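Local coordinates for acetyl-CoA C-acetyltransferase (Syntrophomonas wolfei subsp. wolfei, PDB 7N7Z), which probably condenses two acetyl-CoA molecules to acetoacetyl-CoA, or cleaves acetoacetyl-CoA in reverse, as thiolases of this family do, at residues W309-V314 with S345-N350. Numbering follows the deposited sequence.
Sequences WKYEDV and SKTNHN
Lys346 against the backbone of Val314, and Tyr311 beside Thr347, join two loops of the C-terminal half of the thiolase fold, at the outermost strand 316-319 of the mixed sheet. Residues 309-314, with a 3-10 turn at 311-313, lead from helix 296-307 into that strand, while 345-350 run beside it and share backbone hydrogen bonds with Trp317.

The Lys346 chain reaches across with its last carbon: Lys346 CE touches the carbonyl O of Val314 at 3.3 Å. Lys346 NZ is 3.7 Å from Val314 O and 3.9 Å from Glu312 O, so the ammonium group lies near both carbonyl oxygens without hydrogen-bonding to the segment. It also has a weak, long ion pair with Asp343. A flexible chain suits this partly exposed place: it is extended at chi2 but bends at both chi3 (-60°) and chi4 (-138°), letting aliphatic carbon rest on the backbone.

Deeper in, Tyr311 is buried. Its CG stands anti to the backbone N (chi1 172°), sending the ring out from the turn toward the second loop, where the side chain crosses that of Thr347 at about a right angle. Tyr311 OH and Thr347 OG1 are 3.9 Å apart, too far for a bond to each other; each is hydrogen-bonded instead to the backbone of Asp343, Tyr311 OH to its N and Thr347 OG1 to its O. Tyrosine thus combines a broad ring, packed against Trp317, Met300 and Leu304, with a polar end for a backbone group; threonine offers a compact hydroxyl for the other.

Each loop is also braced internally. His349 NE2 donates to Ser345 O over 2.7 Å, with the oxygen close to the imidazole plane. Across the turn, Asp313 OD2 accepts a hydrogen bond from the backbone N of Lys310 at 2.8 Å, approached from above the carboxylate plane.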
# COMPACT_ATOMS: atom_id res chain seq x y z
N TRP B 309 -29.24 42.98 -10.40
CA TRP B 309 -28.23 43.91 -9.91
C TRP B 309 -27.25 44.27 -11.02
O TRP B 309 -27.07 43.52 -11.99
CB TRP B 309 -27.45 43.30 -8.75
CG TRP B 309 -28.19 43.23 -7.45
CD1 TRP B 309 -29.52 43.47 -7.24
CD2 TRP B 309 -27.63 42.90 -6.17
NE1 TRP B 309 -29.82 43.30 -5.91
CE2 TRP B 309 -28.68 42.96 -5.23
CE3 TRP B 309 -26.35 42.57 -5.73
CZ2 TRP B 309 -28.49 42.69 -3.88
CZ3 TRP B 309 -26.16 42.30 -4.39
CH2 TRP B 309 -27.22 42.37 -3.48
N LYS B 310 -26.62 45.42 -10.87
CA LYS B 310 -25.44 45.79 -11.64
C LYS B 310 -24.20 45.55 -10.79
O LYS B 310 -24.26 45.58 -9.56
CB LYS B 310 -25.50 47.25 -12.10
CG LYS B 310 -26.67 47.59 -13.01
CD LYS B 310 -26.85 46.59 -14.15
CE LYS B 310 -25.58 46.42 -14.98
NZ LYS B 310 -25.74 45.39 -16.04
N TYR B 311 -23.07 45.30 -11.46
CA TYR B 311 -21.84 45.02 -10.73
C TYR B 311 -21.55 46.10 -9.70
O TYR B 311 -21.23 45.81 -8.54
CB TYR B 311 -20.67 44.89 -11.71
CG TYR B 311 -19.34 44.78 -11.01
CD1 TYR B 311 -18.94 43.59 -10.42
CD2 TYR B 311 -18.48 45.87 -10.93
CE1 TYR B 311 -17.73 43.48 -9.77
CE2 TYR B 311 -17.26 45.77 -10.29
CZ TYR B 311 -16.89 44.57 -9.71
OH TYR B 311 -15.68 44.47 -9.06
N GLU B 312 -21.66 47.37 -10.11
CA GLU B 312 -21.37 48.49 -9.22
C GLU B 312 -22.32 48.55 -8.02
O GLU B 312 -22.06 49.34 -7.10
CB GLU B 312 -21.44 49.81 -9.99
CG GLU B 312 -22.72 50.03 -10.78
CD GLU B 312 -22.69 49.40 -12.16
OE1 GLU B 312 -21.77 48.61 -12.44
OE2 GLU B 312 -23.59 49.70 -12.98
N ASP B 313 -23.39 47.77 -8.01
CA ASP B 313 -24.30 47.77 -6.86
C ASP B 313 -23.72 47.01 -5.68
O ASP B 313 -24.08 47.30 -4.53
CB ASP B 313 -25.65 47.16 -7.26
CG ASP B 313 -26.40 48.00 -8.26
OD1 ASP B 313 -26.15 49.22 -8.33
OD2 ASP B 313 -27.26 47.45 -8.99
N VAL B 314 -22.85 46.03 -5.93
CA VAL B 314 -22.30 45.22 -4.85
C VAL B 314 -21.30 46.04 -4.04
O VAL B 314 -20.39 46.66 -4.60
CB VAL B 314 -21.65 43.95 -5.41
CG1 VAL B 314 -21.29 42.99 -4.29
CG2 VAL B 314 -22.58 43.29 -6.42
N SER B 345 -10.87 48.04 -5.36
CA SER B 345 -11.10 48.79 -4.13
C SER B 345 -12.26 48.24 -3.31
O SER B 345 -12.43 48.65 -2.16
CB SER B 345 -11.37 50.26 -4.46
OG SER B 345 -12.74 50.48 -4.75
N LYS B 346 -13.05 47.32 -3.87
CA LYS B 346 -14.16 46.69 -3.18
C LYS B 346 -14.13 45.18 -3.38
O LYS B 346 -15.16 44.53 -3.49
CB LYS B 346 -15.49 47.27 -3.65
CG LYS B 346 -15.61 48.78 -3.49
CD LYS B 346 -17.05 49.22 -3.35
CE LYS B 346 -17.88 48.85 -4.57
NZ LYS B 346 -18.80 49.94 -4.99
N THR B 347 -12.92 44.61 -3.43
CA THR B 347 -12.76 43.19 -3.68
C THR B 347 -11.52 42.69 -2.96
O THR B 347 -10.45 43.31 -3.06
CB THR B 347 -12.64 42.90 -5.19
OG1 THR B 347 -13.83 43.34 -5.86
CG2 THR B 347 -12.43 41.41 -5.44
N ASN B 348 -11.66 41.57 -2.25
CA ASN B 348 -10.54 40.93 -1.56
C ASN B 348 -9.68 41.96 -0.82
O ASN B 348 -8.55 42.23 -1.20
CB ASN B 348 -9.67 40.16 -2.57
CG ASN B 348 -10.45 39.08 -3.30
OD1 ASN B 348 -11.42 38.54 -2.77
ND2 ASN B 348 -10.03 38.77 -4.51
N HIS B 349 -10.25 42.53 0.25
CA HIS B 349 -9.54 43.56 0.99
C HIS B 349 -8.41 42.99 1.84
O HIS B 349 -7.40 43.66 2.07
CB HIS B 349 -10.51 44.33 1.89
CG HIS B 349 -11.33 45.36 1.17
ND1 HIS B 349 -12.51 45.85 1.67
CD2 HIS B 349 -11.14 45.98 -0.02
CE1 HIS B 349 -13.01 46.74 0.83
NE2 HIS B 349 -12.20 46.83 -0.21
N ASN B 350 -8.57 41.76 2.32
CA ASN B 350 -7.70 41.18 3.34
C ASN B 350 -7.02 39.92 2.83
O ASN B 350 -6.80 38.97 3.58
CB ASN B 350 -8.50 40.89 4.61
CG ASN B 350 -9.22 42.12 5.13
OD1 ASN B 350 -8.63 43.19 5.26
ND2 ASN B 350 -10.50 41.97 5.43